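Local atomic coordinates of glycosyl transferase family 9 (Veillonella parvula, PDB entry 3TOV), a protein that probably transfers a sugar, perhaps a heptose, from a nucleotide-sugar donor to an acceptor. Residues T115-F120 and T130-K135; I11-L16 and I94-N99; V22-P27 and T136-D141; T90-N95 and A111-G116. All coordinates share one frame; numbering follows the deposited sequence.

How the contacts relate
Followed from the N terminus, the chain first lays down strand 10-14 and then, at 22-27, the near half of contact 3. Contact 2 closes the first long loop when residues 94-99 return beside 11-16, so contacts 2 and 3 cross: contact 3 is already open when contact 2 shuts. Contact 4 starts on the same strand, 92-95, and closes around helix 100-109. Contact 1 opens on strand 113-116 and closes after strand 128-129. Contact 3 shuts last, at 136-141, enclosing contacts 4 and 1. Contacts 2 and 4 tie neighbouring strands of one parallel sheet, contact 1 extends this to the loop past edge strand 128-129, and contact 3 joins helix 139-149 to the I23-T26 turn.

Contact 1: residues T115-F120 and T130-K135; sequences TGMSHF and TRLDRK. With SO4 (sulfate ion), chain C.
At the edge of the N-terminal parallel sheet, where strand 113-116 ends at G116 and the chain goes on through M117, the loop T130-K135 leaves edge strand 128-129 and runs beside residues 116-117. The backbone link is slight: T130 N gives a weak hydrogen bond to G116 O (3.0 Å, bent to 127° at the hydrogen). Next to it the T130 methyl CG2 lies 3.7 Å from T115 OG1, a hydroxyl that is hydrogen-bonded to the carbonyl of K128.

M117, present as selenomethionine, gives the largest single share of the buried surface. With CG anti to the backbone N (chi1 -168°) and the chain extended beyond it, the side chain passes T130 O and R131 CA and lays SE against L132, 3.7 Å from CD1. L132 and T130 both also touch V146 of helix 139-149.

R131 starts off in the other direction, its extended chain carrying NH2 to O3 of a sulfate ion (2.8 Å, 162° at the hydrogen), which lies at the edge of the guanidinium and in its plane. The join therefore rests on M117 packed against L132 and the loop backbone, with one weak backbone bond, while R131 turns outward to a sulfate probably from the crystallisation liquor.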
loop_
_atom_site.group_PDB
_atom_site.type_symbol
_atom_site.label_atom_id
_atom_site.label_comp_id
_atom_site.label_asym_id
_atom_site.label_seq_id
_atom_site.Cartn_x
_atom_site.Cartn_y
_atom_site.Cartn_z
ATOM N N THR A 115 -6.031 22.527 -8.242
ATOM C CA THR A 115 -7.099 21.991 -7.421
ATOM C C THR A 115 -6.589 20.837 -6.531
ATOM O O THR A 115 -5.383 20.682 -6.313
ATOM C CB THR A 115 -8.373 21.658 -8.271
ATOM O OG1 THR A 115 -9.493 21.434 -7.409
ATOM C CG2 THR A 115 -8.166 20.460 -9.172
ATOM N N GLY A 116 -7.505 20.052 -5.984
ATOM C CA GLY A 116 -7.143 19.103 -4.953
ATOM C C GLY A 116 -7.138 19.812 -3.613
ATOM O O GLY A 116 -7.806 20.818 -3.416
HETATM N N MSE A 117 -6.375 19.289 -2.673
HETATM C CA MSE A 117 -6.368 19.860 -1.347
HETATM C C MSE A 117 -4.949 20.261 -1.022
HETATM O O MSE A 117 -4.019 19.494 -1.257
HETATM C CB MSE A 117 -6.860 18.838 -0.327
HETATM C CG MSE A 117 -7.141 19.463 1.008
HETATM SE SE MSE A 117 -7.278 18.215 2.469
HETATM C CE MSE A 117 -7.423 19.525 3.899
ATOM N N SER A 118 -4.783 21.464 -0.491
ATOM C CA SER A 118 -3.462 21.952 -0.128
ATOM C C SER A 118 -3.480 22.618 1.241
ATOM O O SER A 118 -4.550 22.937 1.777
ATOM C CB SER A 118 -2.925 22.918 -1.190
ATOM O OG SER A 118 -2.598 22.221 -2.385
ATOM N N HIS A 119 -2.289 22.805 1.804
ATOM C CA HIS A 119 -2.136 23.501 3.069
ATOM C C HIS A 119 -2.810 24.878 2.970
ATOM O O HIS A 119 -2.811 25.517 1.910
ATOM C CB HIS A 119 -0.652 23.621 3.394
ATOM C CG HIS A 119 -0.361 23.949 4.825
ATOM N ND1 HIS A 119 -0.099 25.235 5.256
ATOM C CD2 HIS A 119 -0.267 23.156 5.918
ATOM C CE1 HIS A 119 0.132 25.220 6.557
ATOM N NE2 HIS A 119 0.034 23.971 6.984
ATOM N N PHE A 120 -3.415 25.318 4.068
ATOM C CA PHE A 120 -4.210 26.538 4.055
ATOM C C PHE A 120 -3.369 27.765 3.711
ATOM O O PHE A 120 -3.891 28.829 3.339
ATOM C CB PHE A 120 -4.903 26.734 5.405
ATOM C CG PHE A 120 -3.966 27.091 6.520
ATOM C CD1 PHE A 120 -3.636 28.418 6.769
ATOM C CD2 PHE A 120 -3.413 26.102 7.324
ATOM C CE1 PHE A 120 -2.773 28.744 7.802
ATOM C CE2 PHE A 120 -2.554 26.428 8.359
ATOM C CZ PHE A 120 -2.227 27.739 8.598
ATOM N N THR A 130 -10.753 21.350 -3.249
ATOM C CA THR A 130 -11.522 20.173 -2.868
ATOM C C THR A 130 -10.956 19.513 -1.616
ATOM O O THR A 130 -9.917 18.874 -1.677
ATOM C CB THR A 130 -11.524 19.131 -3.985
ATOM O OG1 THR A 130 -10.206 18.576 -4.124
ATOM C CG2 THR A 130 -11.955 19.767 -5.291
ATOM N N ARG A 131 -11.653 19.645 -0.491
ATOM C CA ARG A 131 -11.232 19.015 0.766
ATOM C C ARG A 131 -11.424 17.494 0.780
ATOM O O ARG A 131 -12.405 16.981 0.231
ATOM C CB ARG A 131 -11.980 19.624 1.947
ATOM C CG ARG A 131 -11.706 18.924 3.244
ATOM C CD ARG A 131 -12.512 19.514 4.374
ATOM N NE ARG A 131 -12.144 18.903 5.648
ATOM C CZ ARG A 131 -12.637 19.265 6.830
ATOM N NH1 ARG A 131 -13.534 20.244 6.915
ATOM N NH2 ARG A 131 -12.222 18.648 7.930
ATOM N N LEU A 132 -10.488 16.788 1.427
ATOM C CA LEU A 132 -10.494 15.326 1.514
ATOM C C LEU A 132 -11.348 14.799 2.660
ATOM O O LEU A 132 -11.236 15.287 3.787
ATOM C CB LEU A 132 -9.086 14.833 1.752
ATOM C CG LEU A 132 -8.033 15.054 0.677
ATOM C CD1 LEU A 132 -6.659 14.803 1.297
ATOM C CD2 LEU A 132 -8.290 14.149 -0.524
ATOM N N ASP A 133 -12.171 13.787 2.387
ATOM C CA ASP A 133 -13.026 13.186 3.410
ATOM C C ASP A 133 -12.305 12.211 4.370
ATOM O O ASP A 133 -12.188 11.006 4.087
ATOM C CB ASP A 133 -14.182 12.456 2.735
ATOM C CG ASP A 133 -15.205 11.924 3.730
ATOM O OD1 ASP A 133 -15.227 12.403 4.890
ATOM O OD2 ASP A 133 -15.992 11.034 3.335
ATOM N N ARG A 134 -11.859 12.728 5.516
ATOM C CA ARG A 134 -11.155 11.931 6.527
ATOM C C ARG A 134 -12.086 11.131 7.474
ATOM O O ARG A 134 -11.625 10.313 8.293
ATOM C CB ARG A 134 -10.268 12.860 7.360
ATOM C CG ARG A 134 -9.108 13.475 6.602
ATOM C CD ARG A 134 -7.853 12.631 6.772
ATOM N NE ARG A 134 -6.837 12.961 5.782
ATOM C CZ ARG A 134 -6.337 14.179 5.626
ATOM N NH1 ARG A 134 -6.775 15.164 6.393
ATOM N NH2 ARG A 134 -5.409 14.415 4.704
ATOM N N LYS A 135 -13.393 11.363 7.356
ATOM C CA LYS A 135 -14.353 10.832 8.316
ATOM C C LYS A 135 -15.274 9.740 7.772
ATOM O O LYS A 135 -15.806 8.933 8.536
ATOM C CB LYS A 135 -15.176 11.972 8.918
ATOM C CG LYS A 135 -14.375 12.876 9.826
ATOM C CD LYS A 135 -15.261 13.707 10.730
ATOM C CE LYS A 135 -15.829 14.906 10.003
ATOM N NZ LYS A 135 -16.982 15.500 10.756
HETATM S S SO4 C . -14.048 19.433 11.280
HETATM O O1 SO4 C . -15.067 19.782 10.287
HETATM O O2 SO4 C . -14.450 18.236 12.016
HETATM O O3 SO4 C . -12.784 19.160 10.604
HETATM O O4 SO4 C . -13.854 20.540 12.217
#

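Contact 2: residues I11-L16 and I94-N99; sequences IVVTFL and INLHPN
Residues I11-T14 of strand 10-14 and the end of strand 92-95 run parallel in register, V13 beside I94 and T14 beside N95, through nearly straight bonds from I94 N to V12 O (3.0 Å), from T14 N to I94 O (3.2 Å) and from L96 N to T14 O (3.2 Å). V13 and I94 share one face of the sheet, where V13 CG1 also meets L96 CD1 at 4.1 Å; T14 and N95 share the other. Beyond the strand, F15, its CG anti to the backbone N (chi1 -160°), swings CD1 to within 3.5 Å of L96 CB. The F15 and H97 rings lie obliquely, with planes at 57°. H97 ND1, at the imidazole edge, receives a weak bond from L16 N (3.5 Å), while N99 OD1, which caps helix 100-109 at T102 N, sits over the ring's centre. Because F15 also meets Y143, V22 and T25, an alanine here would probably leave the L96 and H97 CB atoms without their aromatic cover and open a gap toward those residues. The adjacent strands 10-14 and 92-95 connect onward to opposite sides of the sheet: the topological switch point of a Rossmann-like domain, at the C-terminal sheet end where binding crevices commonly form.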
loop_
_atom_site.group_PDB
_atom_site.type_symbol
_atom_site.label_atom_id
_atom_site.label_comp_id
_atom_site.label_asym_id
_atom_site.label_seq_id
_atom_site.Cartn_x
_atom_site.Cartn_y
_atom_site.Cartn_z
ATOM N N ILE A 11 -2.064 17.199 -17.335
ATOM C CA ILE A 11 -2.379 17.226 -15.916
ATOM C C ILE A 11 -1.221 16.734 -15.059
ATOM O O ILE A 11 -0.556 15.756 -15.397
ATOM C CB ILE A 11 -3.605 16.352 -15.635
ATOM C CG1 ILE A 11 -4.738 16.710 -16.592
ATOM C CG2 ILE A 11 -4.066 16.520 -14.214
ATOM C CD1 ILE A 11 -5.810 15.662 -16.654
ATOM N N VAL A 12 -0.973 17.415 -13.948
ATOM C CA VAL A 12 0.006 16.923 -12.989
ATOM C C VAL A 12 -0.634 16.506 -11.654
ATOM O O VAL A 12 -1.501 17.193 -11.112
ATOM C CB VAL A 12 1.130 17.943 -12.748
ATOM C CG1 VAL A 12 1.982 17.529 -11.563
ATOM C CG2 VAL A 12 1.978 18.056 -13.975
ATOM N N VAL A 13 -0.205 15.362 -11.135
ATOM C CA VAL A 13 -0.656 14.915 -9.830
ATOM C C VAL A 13 0.534 14.929 -8.884
ATOM O O VAL A 13 1.591 14.393 -9.190
ATOM C CB VAL A 13 -1.276 13.509 -9.899
ATOM C CG1 VAL A 13 -1.879 13.095 -8.544
ATOM C CG2 VAL A 13 -2.328 13.480 -10.983
ATOM N N THR A 14 0.358 15.563 -7.738
ATOM C CA THR A 14 1.425 15.677 -6.778
ATOM C C THR A 14 1.056 14.909 -5.523
ATOM O O THR A 14 0.107 15.269 -4.825
ATOM C CB THR A 14 1.646 17.128 -6.412
ATOM O OG1 THR A 14 0.477 17.627 -5.750
ATOM C CG2 THR A 14 1.862 17.918 -7.660
ATOM N N PHE A 15 1.808 13.842 -5.259
ATOM C CA PHE A 15 1.697 13.071 -4.032
ATOM C C PHE A 15 3.103 12.594 -3.601
ATOM O O PHE A 15 3.723 11.749 -4.257
ATOM C CB PHE A 15 0.746 11.901 -4.251
ATOM C CG PHE A 15 0.191 11.326 -2.987
ATOM C CD1 PHE A 15 -0.640 12.072 -2.181
ATOM C CD2 PHE A 15 0.495 10.027 -2.608
ATOM C CE1 PHE A 15 -1.155 11.535 -1.005
ATOM C CE2 PHE A 15 -0.017 9.484 -1.437
ATOM C CZ PHE A 15 -0.844 10.239 -0.635
ATOM N N LEU A 16 3.623 13.155 -2.515
ATOM C CA LEU A 16 4.932 12.753 -2.032
ATOM C C LEU A 16 4.867 12.021 -0.695
ATOM O O LEU A 16 5.690 12.265 0.185
ATOM C CB LEU A 16 5.843 13.975 -1.904
ATOM C CG LEU A 16 6.050 14.730 -3.208
ATOM C CD1 LEU A 16 7.145 15.779 -3.075
ATOM C CD2 LEU A 16 6.391 13.739 -4.300
ATOM N N ILE A 94 -3.474 18.918 -9.741
ATOM C CA ILE A 94 -4.256 18.356 -8.651
ATOM C C ILE A 94 -3.333 17.976 -7.498
ATOM O O ILE A 94 -2.489 17.104 -7.655
ATOM C CB ILE A 94 -4.971 17.083 -9.120
ATOM C CG1 ILE A 94 -5.737 17.361 -10.409
ATOM C CG2 ILE A 94 -5.878 16.541 -8.032
ATOM C CD1 ILE A 94 -6.716 16.292 -10.791
ATOM N N ASN A 95 -3.478 18.619 -6.344
ATOM C CA ASN A 95 -2.642 18.270 -5.193
ATOM C C ASN A 95 -3.388 17.357 -4.220
ATOM O O ASN A 95 -4.458 17.720 -3.728
ATOM C CB ASN A 95 -2.125 19.522 -4.470
ATOM C CG ASN A 95 -1.235 19.182 -3.281
ATOM O OD1 ASN A 95 -0.662 18.096 -3.211
ATOM N ND2 ASN A 95 -1.117 20.111 -2.340
ATOM N N LEU A 96 -2.821 16.175 -3.962
ATOM C CA LEU A 96 -3.431 15.168 -3.084
ATOM C C LEU A 96 -2.760 15.142 -1.743
ATOM O O LEU A 96 -3.215 14.474 -0.834
ATOM C CB LEU A 96 -3.348 13.774 -3.697
ATOM C CG LEU A 96 -4.272 13.583 -4.904
ATOM C CD1 LEU A 96 -4.333 12.136 -5.403
ATOM C CD2 LEU A 96 -5.663 14.094 -4.558
ATOM N N HIS A 97 -1.666 15.877 -1.631
ATOM C CA HIS A 97 -0.864 15.884 -0.424
ATOM C C HIS A 97 -0.812 17.301 0.147
ATOM O O HIS A 97 -0.064 18.169 -0.334
ATOM C CB HIS A 97 0.528 15.346 -0.730
ATOM C CG HIS A 97 1.353 15.093 0.487
ATOM N ND1 HIS A 97 2.679 14.718 0.425
ATOM C CD2 HIS A 97 1.043 15.162 1.803
ATOM C CE1 HIS A 97 3.147 14.566 1.649
ATOM N NE2 HIS A 97 2.174 14.830 2.504
ATOM N N PRO A 98 -1.656 17.541 1.155
ATOM C CA PRO A 98 -1.910 18.850 1.769
ATOM C C PRO A 98 -0.910 19.343 2.811
ATOM O O PRO A 98 -1.280 20.228 3.583
ATOM C CB PRO A 98 -3.286 18.674 2.413
ATOM C CG PRO A 98 -3.450 17.202 2.569
ATOM C CD PRO A 98 -2.725 16.573 1.442
ATOM N N ASN A 99 0.312 18.820 2.841
ATOM C CA ASN A 99 1.347 19.451 3.661
ATOM C C ASN A 99 1.950 20.625 2.892
ATOM O O ASN A 99 1.839 20.684 1.673
ATOM C CB ASN A 99 2.442 18.460 4.009
ATOM C CG ASN A 99 3.255 18.062 2.795
ATOM O OD1 ASN A 99 2.728 18.002 1.680
ATOM N ND2 ASN A 99 4.546 17.807 2.999
#

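Contact 3: residues V22-P27 and T136-D141; sequences VILTTP and TRHAAD. With SO4 (sulfate ion), chain D.
L24 stands out from the I23-T26 turn and presents its two methyl branches to the N-cap and first turn of helix 139-149. Its CG is anti to the carbonyl carbon (chi1 -68°), and the fork opens over the helix start: CD1 reaches A139 CB at 3.9 Å, while CD2 approaches H138 NE2 at 4.1 Å and A140 CB at a similar distance. The L24 and H138 side chains cross at about a right angle. H138 occupies the N-cap position, and its imidazole is fixed from elsewhere, with ND1 bonded to the carbonyl of F293 and the ring meeting that of Y298 at a small angle. A140 is gripped from two directions: its CB lies 3.5 Å from L24 O and 4.2 Å from P27 CG, and its CA makes a CH···O contact with the same L24 carbonyl.

In the type I turn T26 N bonds I23 O, and V22 O adds a grip on T25, accepting from T25 N and, at 2.6 Å in the carbonyl plane on a lone pair, from T25 OG1. R137 pairs with D133 and has a sulfate near NH1, too close to be trusted. The contact packs two helix starts of the first Rossmann-like domain, and L24 and A139 continue it onto the second through Y295, with H274 also on L24, at the GT-B interdomain cleft, where related enzymes place their active site.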
loop_
_atom_site.group_PDB
_atom_site.type_symbol
_atom_site.label_atom_id
_atom_site.label_comp_id
_atom_site.label_asym_id
_atom_site.label_seq_id
_atom_site.Cartn_x
_atom_site.Cartn_y
_atom_site.Cartn_z
ATOM N N VAL A 22 0.714 5.910 -1.034
ATOM C CA VAL A 22 0.843 5.985 -2.492
ATOM C C VAL A 22 0.011 4.931 -3.213
ATOM O O VAL A 22 -0.801 5.255 -4.088
ATOM C CB VAL A 22 2.309 5.922 -2.976
ATOM C CG1 VAL A 22 2.379 5.598 -4.469
ATOM C CG2 VAL A 22 2.994 7.229 -2.691
ATOM N N ILE A 23 0.201 3.672 -2.855
ATOM C CA ILE A 23 -0.517 2.609 -3.544
ATOM C C ILE A 23 -2.022 2.883 -3.529
ATOM O O ILE A 23 -2.742 2.546 -4.474
ATOM C CB ILE A 23 -0.178 1.247 -2.940
ATOM C CG1 ILE A 23 1.339 1.015 -3.070
ATOM C CG2 ILE A 23 -0.996 0.156 -3.603
ATOM C CD1 ILE A 23 1.897 -0.123 -2.218
ATOM N N LEU A 24 -2.476 3.540 -2.465
ATOM C CA LEU A 24 -3.886 3.885 -2.291
ATOM C C LEU A 24 -4.368 4.984 -3.234
ATOM O O LEU A 24 -5.569 5.213 -3.362
ATOM C CB LEU A 24 -4.148 4.309 -0.847
ATOM C CG LEU A 24 -4.016 3.188 0.177
ATOM C CD1 LEU A 24 -4.058 3.750 1.573
ATOM C CD2 LEU A 24 -5.129 2.198 -0.048
ATOM N N THR A 25 -3.434 5.677 -3.878
ATOM C CA THR A 25 -3.792 6.698 -4.855
ATOM C C THR A 25 -3.956 6.055 -6.220
ATOM O O THR A 25 -4.266 6.726 -7.207
ATOM C CB THR A 25 -2.715 7.785 -4.980
ATOM O OG1 THR A 25 -1.527 7.230 -5.572
ATOM C CG2 THR A 25 -2.385 8.372 -3.626
ATOM N N THR A 26 -3.745 4.749 -6.275
ATOM C CA THR A 26 -3.648 4.068 -7.552
ATOM C C THR A 26 -4.997 3.808 -8.262
ATOM O O THR A 26 -5.060 3.844 -9.501
ATOM C CB THR A 26 -2.787 2.789 -7.425
ATOM O OG1 THR A 26 -2.020 2.613 -8.622
ATOM C CG2 THR A 26 -3.641 1.559 -7.155
ATOM N N PRO A 27 -6.077 3.563 -7.485
ATOM C CA PRO A 27 -7.421 3.375 -8.047
ATOM C C PRO A 27 -8.016 4.709 -8.519
ATOM O O PRO A 27 -8.701 4.779 -9.544
ATOM C CB PRO A 27 -8.227 2.840 -6.854
ATOM C CG PRO A 27 -7.239 2.468 -5.819
ATOM C CD PRO A 27 -6.098 3.400 -6.021
ATOM N N THR A 136 -15.443 9.691 6.458
ATOM C CA THR A 136 -16.517 8.880 5.912
ATOM C C THR A 136 -16.109 7.930 4.789
ATOM O O THR A 136 -16.866 7.050 4.373
ATOM C CB THR A 136 -17.710 9.776 5.523
ATOM O OG1 THR A 136 -18.803 9.495 6.407
ATOM C CG2 THR A 136 -18.139 9.558 4.081
ATOM N N ARG A 137 -14.884 8.073 4.317
ATOM C CA ARG A 137 -14.415 7.165 3.287
ATOM C C ARG A 137 -13.175 6.374 3.701
ATOM O O ARG A 137 -12.422 6.789 4.579
ATOM C CB ARG A 137 -14.175 7.930 1.991
ATOM C CG ARG A 137 -15.309 7.815 1.008
ATOM C CD ARG A 137 -15.308 8.951 0.031
ATOM N NE ARG A 137 -16.148 10.052 0.489
ATOM C CZ ARG A 137 -17.195 10.514 -0.190
ATOM N NH1 ARG A 137 -17.908 11.521 0.295
ATOM N NH2 ARG A 137 -17.523 9.971 -1.363
ATOM N N HIS A 138 -13.008 5.206 3.092
ATOM C CA HIS A 138 -11.727 4.520 3.085
ATOM C C HIS A 138 -10.751 5.445 2.337
ATOM O O HIS A 138 -11.168 6.246 1.496
ATOM C CB HIS A 138 -11.904 3.183 2.368
ATOM C CG HIS A 138 -10.640 2.403 2.182
ATOM N ND1 HIS A 138 -10.053 1.679 3.197
ATOM C CD2 HIS A 138 -9.874 2.201 1.087
ATOM C CE1 HIS A 138 -8.966 1.083 2.741
ATOM N NE2 HIS A 138 -8.836 1.385 1.463
ATOM N N ALA A 139 -9.463 5.364 2.643
ATOM C CA ALA A 139 -8.494 6.293 2.055
ATOM C C ALA A 139 -8.473 6.338 0.508
ATOM O O ALA A 139 -8.213 7.390 -0.098
ATOM C CB ALA A 139 -7.111 6.008 2.590
ATOM N N ALA A 140 -8.743 5.205 -0.130
ATOM C CA ALA A 140 -8.688 5.156 -1.584
ATOM C C ALA A 140 -9.927 5.791 -2.200
ATOM O O ALA A 140 -9.854 6.433 -3.254
ATOM C CB ALA A 140 -8.509 3.729 -2.073
ATOM N N ASP A 141 -11.059 5.614 -1.530
ATOM C CA ASP A 141 -12.303 6.223 -1.969
ATOM C C ASP A 141 -12.257 7.729 -1.760
ATOM O O ASP A 141 -12.852 8.493 -2.527
ATOM C CB ASP A 141 -13.495 5.632 -1.219
ATOM C CG ASP A 141 -13.785 4.195 -1.619
ATOM O OD1 ASP A 141 -13.520 3.836 -2.792
ATOM O OD2 ASP A 141 -14.276 3.427 -0.751
HETATM S S SO4 D . -20.454 13.961 0.332
HETATM O O1 SO4 D . -19.565 14.643 -0.617
HETATM O O2 SO4 D . -20.037 12.567 0.483
HETATM O O3 SO4 D . -20.409 14.651 1.621
HETATM O O4 SO4 D . -21.830 13.981 -0.169
#

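Contact 4: residues T90-N95 and A111-G116; sequences TDIVIN and APITTG
V93 and T114 lie side by side in the parallel pair formed by strands 92-95 and 113-116, whose axes come within 4.3 Å with directions 26° apart. From the V93 backbone, CB leaves on the face that T114 shares and stands back, 4.3 Å from A111 CB. There the side chain forks. CG1, roughly anti to the backbone N (chi1 151°), leans along the neighbouring strand to T114 CG2 at 3.8 Å. CG2 turns the other way and reaches A111 CB at 4.0 Å, a methyl that also rests on T90. A106 and I109 of helix 100-109 lie against this valine too, so the crossover helix packs against strand 92-95 on this face.

The same residue carries the ladder. V93 N binds I113 O (2.9 Å) in the plane of that carbonyl, and V93 O takes T115 N (2.7 Å) almost head-on, so V93 brackets T114. One step on, N95 N gives to T115 O (2.8 Å), reaching it tilted from the carbonyl plane. On the opposite face I92 CG1 meets I113 CD1 at 4.0 Å, and I94 likewise meets the methyl of T115. G116, the last ladder residue, has phi at 84°, where a side chain would press on the carbonyl of T115 and clash with N95 O.

Since I94 spends its own N and O on strand 10-14, alternate residues of strand 92-95 bond to opposite neighbours, which satisfies a buried backbone, and the largely apolar cover would be expected to keep water from those bonds.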
loop_
_atom_site.group_PDB
_atom_site.type_symbol
_atom_site.label_atom_id
_atom_site.label_comp_id
_atom_site.label_asym_id
_atom_site.label_seq_id
_atom_site.Cartn_x
_atom_site.Cartn_y
_atom_site.Cartn_z
ATOM N N THR A 90 1.176 22.720 -18.679
ATOM C CA THR A 90 0.253 22.041 -17.778
ATOM C C THR A 90 -1.067 22.795 -17.570
ATOM O O THR A 90 -1.075 23.946 -17.150
ATOM C CB THR A 90 0.932 21.824 -16.414
ATOM O OG1 THR A 90 2.070 20.961 -16.575
ATOM C CG2 THR A 90 -0.051 21.226 -15.431
ATOM N N ASP A 91 -2.182 22.130 -17.855
ATOM C CA ASP A 91 -3.505 22.764 -17.806
ATOM C C ASP A 91 -4.081 22.777 -16.391
ATOM O O ASP A 91 -4.501 23.823 -15.882
ATOM C CB ASP A 91 -4.471 22.032 -18.742
ATOM C CG ASP A 91 -3.994 22.025 -20.183
ATOM O OD1 ASP A 91 -3.544 23.093 -20.656
ATOM O OD2 ASP A 91 -4.059 20.955 -20.837
ATOM N N ILE A 92 -4.089 21.596 -15.777
ATOM C CA ILE A 92 -4.612 21.382 -14.438
ATOM C C ILE A 92 -3.579 20.731 -13.532
ATOM O O ILE A 92 -2.968 19.722 -13.894
ATOM C CB ILE A 92 -5.789 20.401 -14.478
ATOM C CG1 ILE A 92 -6.927 20.947 -15.335
ATOM C CG2 ILE A 92 -6.269 20.069 -13.068
ATOM C CD1 ILE A 92 -7.716 19.861 -16.015
ATOM N N VAL A 93 -3.398 21.295 -12.343
ATOM C CA VAL A 93 -2.661 20.608 -11.288
ATOM C C VAL A 93 -3.578 20.184 -10.127
ATOM O O VAL A 93 -4.356 20.981 -9.606
ATOM C CB VAL A 93 -1.492 21.453 -10.762
ATOM C CG1 VAL A 93 -1.209 21.118 -9.296
ATOM C CG2 VAL A 93 -0.262 21.230 -11.625
ATOM N N ILE A 94 -3.474 18.918 -9.741
ATOM C CA ILE A 94 -4.256 18.356 -8.651
ATOM C C ILE A 94 -3.333 17.976 -7.498
ATOM O O ILE A 94 -2.489 17.104 -7.655
ATOM C CB ILE A 94 -4.971 17.083 -9.120
ATOM C CG1 ILE A 94 -5.737 17.361 -10.409
ATOM C CG2 ILE A 94 -5.878 16.541 -8.032
ATOM C CD1 ILE A 94 -6.716 16.292 -10.791
ATOM N N ASN A 95 -3.478 18.619 -6.344
ATOM C CA ASN A 95 -2.642 18.270 -5.193
ATOM C C ASN A 95 -3.388 17.357 -4.220
ATOM O O ASN A 95 -4.458 17.720 -3.728
ATOM C CB ASN A 95 -2.125 19.522 -4.470
ATOM C CG ASN A 95 -1.235 19.182 -3.281
ATOM O OD1 ASN A 95 -0.662 18.096 -3.211
ATOM N ND2 ASN A 95 -1.117 20.111 -2.340
ATOM N N ALA A 111 0.088 26.315 -12.650
ATOM C CA ALA A 111 -0.804 26.006 -13.760
ATOM C C ALA A 111 -2.047 26.884 -13.714
ATOM O O ALA A 111 -2.492 27.295 -12.635
ATOM C CB ALA A 111 -1.178 24.528 -13.771
ATOM N N PRO A 112 -2.615 27.169 -14.892
ATOM C CA PRO A 112 -3.837 27.951 -15.063
ATOM C C PRO A 112 -4.838 27.626 -13.969
ATOM O O PRO A 112 -5.564 28.495 -13.481
ATOM C CB PRO A 112 -4.372 27.439 -16.395
ATOM C CG PRO A 112 -3.164 27.105 -17.158
ATOM C CD PRO A 112 -2.164 26.582 -16.163
ATOM N N ILE A 113 -4.882 26.361 -13.587
ATOM C CA ILE A 113 -5.796 25.964 -12.544
ATOM C C ILE A 113 -5.224 24.874 -11.647
ATOM O O ILE A 113 -4.839 23.804 -12.112
ATOM C CB ILE A 113 -7.160 25.570 -13.134
ATOM C CG1 ILE A 113 -7.768 24.405 -12.376
ATOM C CG2 ILE A 113 -7.027 25.179 -14.593
ATOM C CD1 ILE A 113 -8.792 23.737 -13.198
ATOM N N THR A 114 -5.148 25.193 -10.358
ATOM C CA THR A 114 -4.745 24.244 -9.331
ATOM C C THR A 114 -5.959 23.822 -8.520
ATOM O O THR A 114 -6.813 24.646 -8.159
ATOM C CB THR A 114 -3.705 24.836 -8.352
ATOM O OG1 THR A 114 -2.585 25.358 -9.079
ATOM C CG2 THR A 114 -3.225 23.773 -7.391
ATOM N N THR A 115 -6.031 22.527 -8.242
ATOM C CA THR A 115 -7.099 21.991 -7.421
ATOM C C THR A 115 -6.589 20.837 -6.531
ATOM O O THR A 115 -5.383 20.682 -6.313
ATOM C CB THR A 115 -8.373 21.658 -8.271
ATOM O OG1 THR A 115 -9.493 21.434 -7.409
ATOM C CG2 THR A 115 -8.166 20.460 -9.172
ATOM N N GLY A 116 -7.505 20.052 -5.984
ATOM C CA GLY A 116 -7.143 19.103 -4.953
ATOM C C GLY A 116 -7.138 19.812 -3.613
ATOM O O GLY A 116 -7.806 20.818 -3.416
#